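Local coordinates for alkyl hydroperoxide reductase E (Mycobacterium tuberculosis, PDB 5C04), which probably reduces hydrogen peroxide and organic hydroperoxides to water and alcohols, as a thiol peroxidase of the peroxiredoxin family that takes its electrons from mycoredoxin, at residues F12-V22 against L68-K79. The protein carries 1 engineered substitution. Residues are numbered along the deposited sequence; the frame is centred on the assembly and turned at random. Where two conformers were deposited one is given.
Sequences FTLRDQNQQLV and LAISVGPPPTHK
Pro75, in the first turn of helix 75-85, packs against the beta hairpin of 12-22. Its CB lies 3.4 Å from Asp16 O, and its CG touches Arg15 CB. Gln17 packs closely on the helix too, with its CB 3.6 Å from Lys79 N and its O 3.4 Å from Lys79 CB. Its CG sits between the backbone N and the carbonyl carbon (chi1 61°), and the chain bends at chi2. This carries the amide away from the helix, where OE1 accepts from Leu91 N and NE2 donates to Phe89 O. Asp16 OD1 holds the type I turn Asp16-Gln19. It accepts from Asn18 N, an Asx turn, and from Gln20 N on the opposite face of the carboxylate.

The solvent side is looser, with Asn18, Gln19 and Lys79 exposed. Lys79 NZ donates to Asn18 OD1 at 2.9 Å, in the carbonyl plane on a lone pair. Gln19 lies across Pro75 in one of its two conformers.

At the hairpin's other end the contact is apolar and wider spaced. Phe12 CZ meets Ile70 CD1 at 4.0 Å, and Val22 CG1 and Leu68 CD2 meet tip to tip. Strand 91-93 lies between strands 13-16 and 65-71 in the sheet of this thioredoxin fold, so the hairpin meets strand 65-71 by side chains alone, while its turn brings backbone as well against helix 75-85.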
ATOM      1  N   PHE A  12      -8.263  18.131  -4.304  1.00 32.51           N
ATOM      2  CA  PHE A  12      -7.386  17.018  -4.583  1.00 30.90           C
ATOM      3  C   PHE A  12      -7.766  16.357  -5.881  1.00 31.28           C
ATOM      4  O   PHE A  12      -8.909  16.438  -6.312  1.00 31.93           O
ATOM      5  CB  PHE A  12      -7.389  15.983  -3.433  1.00 29.83           C
ATOM      6  CG  PHE A  12      -8.747  15.347  -3.146  1.00 28.64           C
ATOM      7  CD1 PHE A  12      -9.284  14.382  -3.988  1.00 28.42           C
ATOM      8  CD2 PHE A  12      -9.474  15.709  -2.014  1.00 29.55           C
ATOM      9  CE1 PHE A  12     -10.519  13.799  -3.720  1.00 28.62           C
ATOM     10  CE2 PHE A  12     -10.703  15.125  -1.738  1.00 29.09           C
ATOM     11  CZ  PHE A  12     -11.227  14.165  -2.584  1.00 29.23           C
ATOM     12  N   THR A  13      -6.778  15.678  -6.469  1.00 30.13           N
ATOM     13  CA  THR A  13      -7.006  14.799  -7.601  1.00 31.05           C
ATOM     14  C   THR A  13      -6.296  13.483  -7.310  1.00 28.92           C
ATOM     15  O   THR A  13      -5.059  13.464  -7.191  1.00 31.80           O
ATOM     16  CB  THR A  13      -6.445  15.389  -8.909  1.00 33.43           C
ATOM     17  OG1 THR A  13      -6.935  16.733  -9.092  1.00 35.37           O
ATOM     18  CG2 THR A  13      -6.847  14.525 -10.106  1.00 33.60           C
ATOM     19  N   LEU A  14      -7.066  12.396  -7.220  1.00 27.51           N
ATOM     20  CA  LEU A  14      -6.511  11.075  -6.872  1.00 25.76           C
ATOM     21  C   LEU A  14      -7.054   9.993  -7.798  1.00 26.51           C
ATOM     22  O   LEU A  14      -8.142  10.097  -8.356  1.00 27.63           O
ATOM     23  CB  LEU A  14      -6.858  10.710  -5.408  1.00 24.49           C
ATOM     24  CG  LEU A  14      -6.298  11.624  -4.316  1.00 25.29           C
ATOM     25  CD1 LEU A  14      -6.877  11.248  -2.949  1.00 25.62           C
ATOM     26  CD2 LEU A  14      -4.773  11.638  -4.234  1.00 26.13           C
ATOM     27  N   ARG A  15      -6.302   8.916  -7.927  1.00 24.75           N
ATOM     28  CA  ARG A  15      -6.749   7.755  -8.664  1.00 26.33           C
ATOM     29  C   ARG A  15      -7.712   6.859  -7.895  1.00 25.87           C
ATOM     30  O   ARG A  15      -7.467   6.529  -6.719  1.00 23.57           O
ATOM     31  CB  ARG A  15      -5.533   6.909  -9.027  1.00 27.39           C
ATOM     32  CG  ARG A  15      -4.440   7.644  -9.774  1.00 30.69           C
ATOM     33  CD  ARG A  15      -4.552   7.364 -11.254  1.00 32.64           C
ATOM     34  NE  ARG A  15      -3.549   8.118 -11.978  1.00 34.41           N
ATOM     35  CZ  ARG A  15      -3.678   8.501 -13.236  1.00 34.47           C
ATOM     36  NH1 ARG A  15      -4.782   8.196 -13.917  1.00 35.53           N
ATOM     37  NH2 ARG A  15      -2.716   9.207 -13.799  1.00 36.59           N
ATOM     38  N   ASP A  16      -8.772   6.400  -8.553  1.00 25.38           N
ATOM     39  CA  ASP A  16      -9.631   5.361  -7.983  1.00 25.16           C
ATOM     40  C   ASP A  16      -9.137   3.960  -8.316  1.00 24.80           C
ATOM     41  O   ASP A  16      -8.074   3.802  -8.954  1.00 24.60           O
ATOM     42  CB  ASP A  16     -11.132   5.587  -8.354  1.00 26.68           C
ATOM     43  CG  ASP A  16     -11.465   5.278  -9.818  1.00 29.25           C
ATOM     44  OD1 ASP A  16     -10.667   4.637 -10.556  1.00 29.58           O
ATOM     45  OD2 ASP A  16     -12.588   5.681 -10.242  1.00 31.99           O
ATOM     46  N   GLN A  17      -9.877   2.945  -7.889  1.00 23.71           N
ATOM     47  CA  GLN A  17      -9.460   1.534  -8.015  1.00 24.68           C
ATOM     48  C   GLN A  17      -9.314   1.091  -9.463  1.00 26.60           C
ATOM     49  O   GLN A  17      -8.629   0.117  -9.749  1.00 26.67           O
ATOM     50  CB  GLN A  17     -10.404   0.588  -7.271  1.00 23.63           C
ATOM     51  CG  GLN A  17     -11.865   0.611  -7.760  1.00 23.93           C
ATOM     52  CD  GLN A  17     -12.761   1.534  -6.949  1.00 22.87           C
ATOM     53  OE1 GLN A  17     -12.410   2.665  -6.676  1.00 22.79           O
ATOM     54  NE2 GLN A  17     -13.927   1.040  -6.574  1.00 22.60           N
ATOM     55  N   ASN A  18      -9.959   1.817 -10.369  1.00 26.92           N
ATOM     56  CA  ASN A  18      -9.835   1.573 -11.810  1.00 29.91           C
ATOM     57  C   ASN A  18      -8.812   2.488 -12.501  1.00 30.47           C
ATOM     58  O   ASN A  18      -8.770   2.560 -13.745  1.00 33.40           O
ATOM     59  CB  ASN A  18     -11.226   1.715 -12.419  1.00 31.11           C
ATOM     60  CG  ASN A  18     -12.183   0.679 -11.877  1.00 31.07           C
ATOM     61  OD1 ASN A  18     -11.902  -0.525 -11.944  1.00 34.12           O
ATOM     62  ND2 ASN A  18     -13.291   1.123 -11.302  1.00 32.02           N
ATOM     63  N   GLN A  19      -7.990   3.176 -11.705  1.00 30.17           N
ATOM     64  CA  GLN A  19      -6.973   4.133 -12.162  0.70 31.51           C
ATOM     65  C   GLN A  19      -7.542   5.362 -12.892  1.00 31.32           C
ATOM     66  O   GLN A  19      -6.823   6.085 -13.579  1.00 32.99           O
ATOM     67  CB  GLN A  19      -5.853   3.417 -12.944  0.70 33.86           C
ATOM     68  CG  GLN A  19      -4.976   2.605 -11.986  0.70 35.13           C
ATOM     69  CD  GLN A  19      -4.241   1.433 -12.615  0.70 37.13           C
ATOM     70  OE1 GLN A  19      -4.046   0.398 -11.970  0.70 38.91           O
ATOM     71  NE2 GLN A  19      -3.801   1.593 -13.851  0.70 39.92           N
ATOM     72  N   GLN A  20      -8.832   5.626 -12.682  1.00 32.09           N
ATOM     73  CA  GLN A  20      -9.471   6.845 -13.192  1.00 33.33           C
ATOM     74  C   GLN A  20      -9.313   7.998 -12.196  1.00 33.29           C
ATOM     75  O   GLN A  20      -9.278   7.773 -10.970  1.00 32.71           O
ATOM     76  CB  GLN A  20     -10.962   6.594 -13.426  1.00 34.38           C
ATOM     77  CG  GLN A  20     -11.257   5.470 -14.413  1.00 36.74           C
ATOM     78  CD  GLN A  20     -10.914   5.799 -15.855  1.00 41.25           C
ATOM     79  OE1 GLN A  20     -10.753   6.966 -16.232  1.00 43.92           O
ATOM     80  NE2 GLN A  20     -10.791   4.760 -16.679  1.00 43.95           N
ATOM     81  N   LEU A  21      -9.229   9.223 -12.699  1.00 32.12           N
ATOM     82  CA  LEU A  21      -8.957  10.385 -11.875  1.00 32.25           C
ATOM     83  C   LEU A  21     -10.238  10.960 -11.304  1.00 32.74           C
ATOM     84  O   LEU A  21     -11.177  11.242 -12.047  1.00 36.84           O
ATOM     85  CB  LEU A  21      -8.236  11.459 -12.663  1.00 34.50           C
ATOM     86  CG  LEU A  21      -6.820  11.077 -13.106  1.00 35.11           C
ATOM     87  CD1 LEU A  21      -6.262  12.144 -14.016  1.00 36.67           C
ATOM     88  CD2 LEU A  21      -5.943  10.872 -11.881  1.00 34.43           C
ATOM     89  N   VAL A  22     -10.240  11.179  -9.997  1.00 30.30           N
ATOM     90  CA  VAL A  22     -11.372  11.780  -9.299  1.00 29.79           C
ATOM     91  C   VAL A  22     -10.887  13.061  -8.651  1.00 30.07           C
ATOM     92  O   VAL A  22      -9.889  13.065  -7.950  1.00 30.69           O
ATOM     93  CB  VAL A  22     -11.882  10.826  -8.221  1.00 28.90           C
ATOM     94  CG1 VAL A  22     -12.954  11.500  -7.371  1.00 29.51           C
ATOM     95  CG2 VAL A  22     -12.408   9.543  -8.843  1.00 29.00           C
ATOM     96  N   LEU A  68     -16.758   9.089  -1.172  1.00 22.57           N
ATOM     97  CA  LEU A  68     -15.400   8.710  -1.595  1.00 22.52           C
ATOM     98  C   LEU A  68     -14.636   8.187  -0.406  1.00 21.78           C
ATOM     99  O   LEU A  68     -14.498   8.879   0.597  1.00 22.14           O
ATOM    100  CB  LEU A  68     -14.656   9.927  -2.152  1.00 23.42           C
ATOM    101  CG  LEU A  68     -15.390  10.730  -3.235  1.00 25.17           C
ATOM    102  CD1 LEU A  68     -14.706  12.053  -3.530  1.00 26.08           C
ATOM    103  CD2 LEU A  68     -15.499   9.908  -4.494  1.00 25.75           C
ATOM    104  N   ALA A  69     -14.098   6.981  -0.533  1.00 20.40           N
ATOM    105  CA  ALA A  69     -13.251   6.421   0.510  1.00 20.48           C
ATOM    106  C   ALA A  69     -11.814   6.787   0.135  1.00 20.96           C
ATOM    107  O   ALA A  69     -11.500   6.780  -1.057  1.00 24.78           O
ATOM    108  CB  ALA A  69     -13.457   4.928   0.617  1.00 20.38           C
ATOM    109  N   ILE A  70     -11.010   7.216   1.090  1.00 18.17           N
ATOM    110  CA  ILE A  70      -9.603   7.588   0.808  1.00 19.08           C
ATOM    111  C   ILE A  70      -8.658   6.904   1.778  1.00 18.62           C
ATOM    112  O   ILE A  70      -8.841   6.976   2.991  1.00 18.29           O
ATOM    113  CB  ILE A  70      -9.417   9.116   0.954  1.00 20.18           C
ATOM    114  CG1 ILE A  70     -10.427   9.860   0.053  1.00 21.73           C
ATOM    115  CG2 ILE A  70      -7.973   9.546   0.683  1.00 20.70           C
ATOM    116  CD1 ILE A  70     -10.463  11.380   0.207  1.00 23.44           C
ATOM    117  N   SER A  71      -7.612   6.273   1.237  1.00 18.03           N
ATOM    118  CA  SER A  71      -6.642   5.563   2.054  0.50 18.01           C
ATOM    119  C   SER A  71      -5.304   5.609   1.341  1.00 17.92           C
ATOM    120  O   SER A  71      -5.266   5.914   0.151  1.00 18.41           O
ATOM    121  CB  SER A  71      -7.107   4.129   2.243  0.50 17.86           C
ATOM    122  OG  SER A  71      -6.397   3.508   3.299  0.50 17.90           O
ATOM    123  N   VAL A  72      -4.229   5.253   2.060  1.00 17.04           N
ATOM    124  CA  VAL A  72      -2.885   5.301   1.472  1.00 18.13           C
ATOM    125  C   VAL A  72      -2.555   4.163   0.501  1.00 18.20           C
ATOM    126  O   VAL A  72      -1.465   4.189  -0.088  1.00 19.25           O
ATOM    127  CB  VAL A  72      -1.790   5.427   2.563  1.00 18.21           C
ATOM    128  CG1 VAL A  72      -1.935   6.723   3.354  1.00 19.36           C
ATOM    129  CG2 VAL A  72      -1.730   4.195   3.445  1.00 19.07           C
ATOM    130  N   GLY A  73      -3.451   3.200   0.269  1.00 17.51           N
ATOM    131  CA  GLY A  73      -3.163   2.126  -0.659  1.00 17.57           C
ATOM    132  C   GLY A  73      -3.209   2.559  -2.106  1.00 18.65           C
ATOM    133  O   GLY A  73      -3.950   3.481  -2.440  1.00 19.50           O
ATOM    134  N   PRO A  74      -2.452   1.896  -2.975  1.00 17.84           N
ATOM    135  CA  PRO A  74      -2.488   2.156  -4.395  1.00 18.72           C
ATOM    136  C   PRO A  74      -3.676   1.484  -5.081  1.00 19.18           C
ATOM    137  O   PRO A  74      -4.305   0.589  -4.515  1.00 18.25           O
ATOM    138  CB  PRO A  74      -1.164   1.592  -4.874  1.00 18.89           C
ATOM    139  CG  PRO A  74      -0.924   0.433  -3.975  1.00 18.27           C
ATOM    140  CD  PRO A  74      -1.506   0.818  -2.635  1.00 18.21           C
ATOM    141  N   PRO A  75      -3.964   1.873  -6.336  1.00 19.86           N
ATOM    142  CA  PRO A  75      -5.166   1.328  -6.957  1.00 20.41           C
ATOM    143  C   PRO A  75      -5.262  -0.189  -7.053  1.00 20.68           C
ATOM    144  O   PRO A  75      -6.330  -0.702  -6.874  1.00 21.05           O
ATOM    145  CB  PRO A  75      -5.202   2.006  -8.343  1.00 21.92           C
ATOM    146  CG  PRO A  75      -4.497   3.288  -8.100  1.00 22.39           C
ATOM    147  CD  PRO A  75      -3.385   2.962  -7.113  1.00 21.34           C
ATOM    148  N   PRO A  76      -4.157  -0.920  -7.326  1.00 20.02           N
ATOM    149  CA  PRO A  76      -4.335  -2.389  -7.420  1.00 20.30           C
ATOM    150  C   PRO A  76      -4.818  -3.025  -6.111  1.00 19.78           C
ATOM    151  O   PRO A  76      -5.564  -3.995  -6.147  1.00 20.78           O
ATOM    152  CB  PRO A  76      -2.929  -2.894  -7.801  1.00 20.88           C
ATOM    153  CG  PRO A  76      -2.312  -1.740  -8.510  1.00 21.69           C
ATOM    154  CD  PRO A  76      -2.818  -0.504  -7.788  1.00 21.06           C
ATOM    155  N   THR A  77      -4.342  -2.515  -4.967  1.00 18.98           N
ATOM    156  CA  THR A  77      -4.856  -2.986  -3.691  1.00 18.62           C
ATOM    157  C   THR A  77      -6.350  -2.755  -3.577  1.00 18.10           C
ATOM    158  O   THR A  77      -7.115  -3.637  -3.171  1.00 18.50           O
ATOM    159  CB  THR A  77      -4.116  -2.292  -2.537  1.00 18.56           C
ATOM    160  OG1 THR A  77      -2.748  -2.739  -2.553  1.00 18.41           O
ATOM    161  CG2 THR A  77      -4.720  -2.601  -1.182  1.00 19.32           C
ATOM    162  N   HIS A  78      -6.744  -1.523  -3.897  1.00 18.36           N
ATOM    163  CA  HIS A  78      -8.144  -1.140  -3.783  1.00 18.90           C
ATOM    164  C   HIS A  78      -9.030  -1.841  -4.787  1.00 19.60           C
ATOM    165  O   HIS A  78     -10.170  -2.164  -4.458  1.00 19.50           O
ATOM    166  CB  HIS A  78      -8.269   0.365  -3.871  1.00 19.42           C
ATOM    167  CG  HIS A  78      -7.683   1.070  -2.685  1.00 19.78           C
ATOM    168  ND1 HIS A  78      -7.370   2.401  -2.692  1.00 21.06           N
ATOM    169  CD2 HIS A  78      -7.319   0.604  -1.461  1.00 22.12           C
ATOM    170  CE1 HIS A  78      -6.868   2.746  -1.517  1.00 21.60           C
ATOM    171  NE2 HIS A  78      -6.816   1.672  -0.754  1.00 22.26           N
ATOM    172  N   LYS A  79      -8.499  -2.145  -5.972  1.00 20.80           N
ATOM    173  CA  LYS A  79      -9.266  -2.903  -6.953  1.00 22.69           C
ATOM    174  C   LYS A  79      -9.621  -4.304  -6.467  1.00 22.19           C
ATOM    175  O   LYS A  79     -10.794  -4.732  -6.543  1.00 23.01           O
ATOM    176  CB  LYS A  79      -8.537  -2.973  -8.298  1.00 24.51           C
ATOM    177  CG  LYS A  79      -9.309  -3.718  -9.392  1.00 27.08           C
ATOM    178  CD  LYS A  79     -10.687  -3.120  -9.637  1.00 29.38           C
ATOM    179  CE  LYS A  79     -11.339  -3.678 -10.889  1.00 32.23           C
ATOM    180  NZ  LYS A  79     -12.728  -3.161 -11.043  1.00 33.01           N
TER
HETATM  181  O   HOH W   1      -7.639   3.347  -5.338  1.00 21.87           O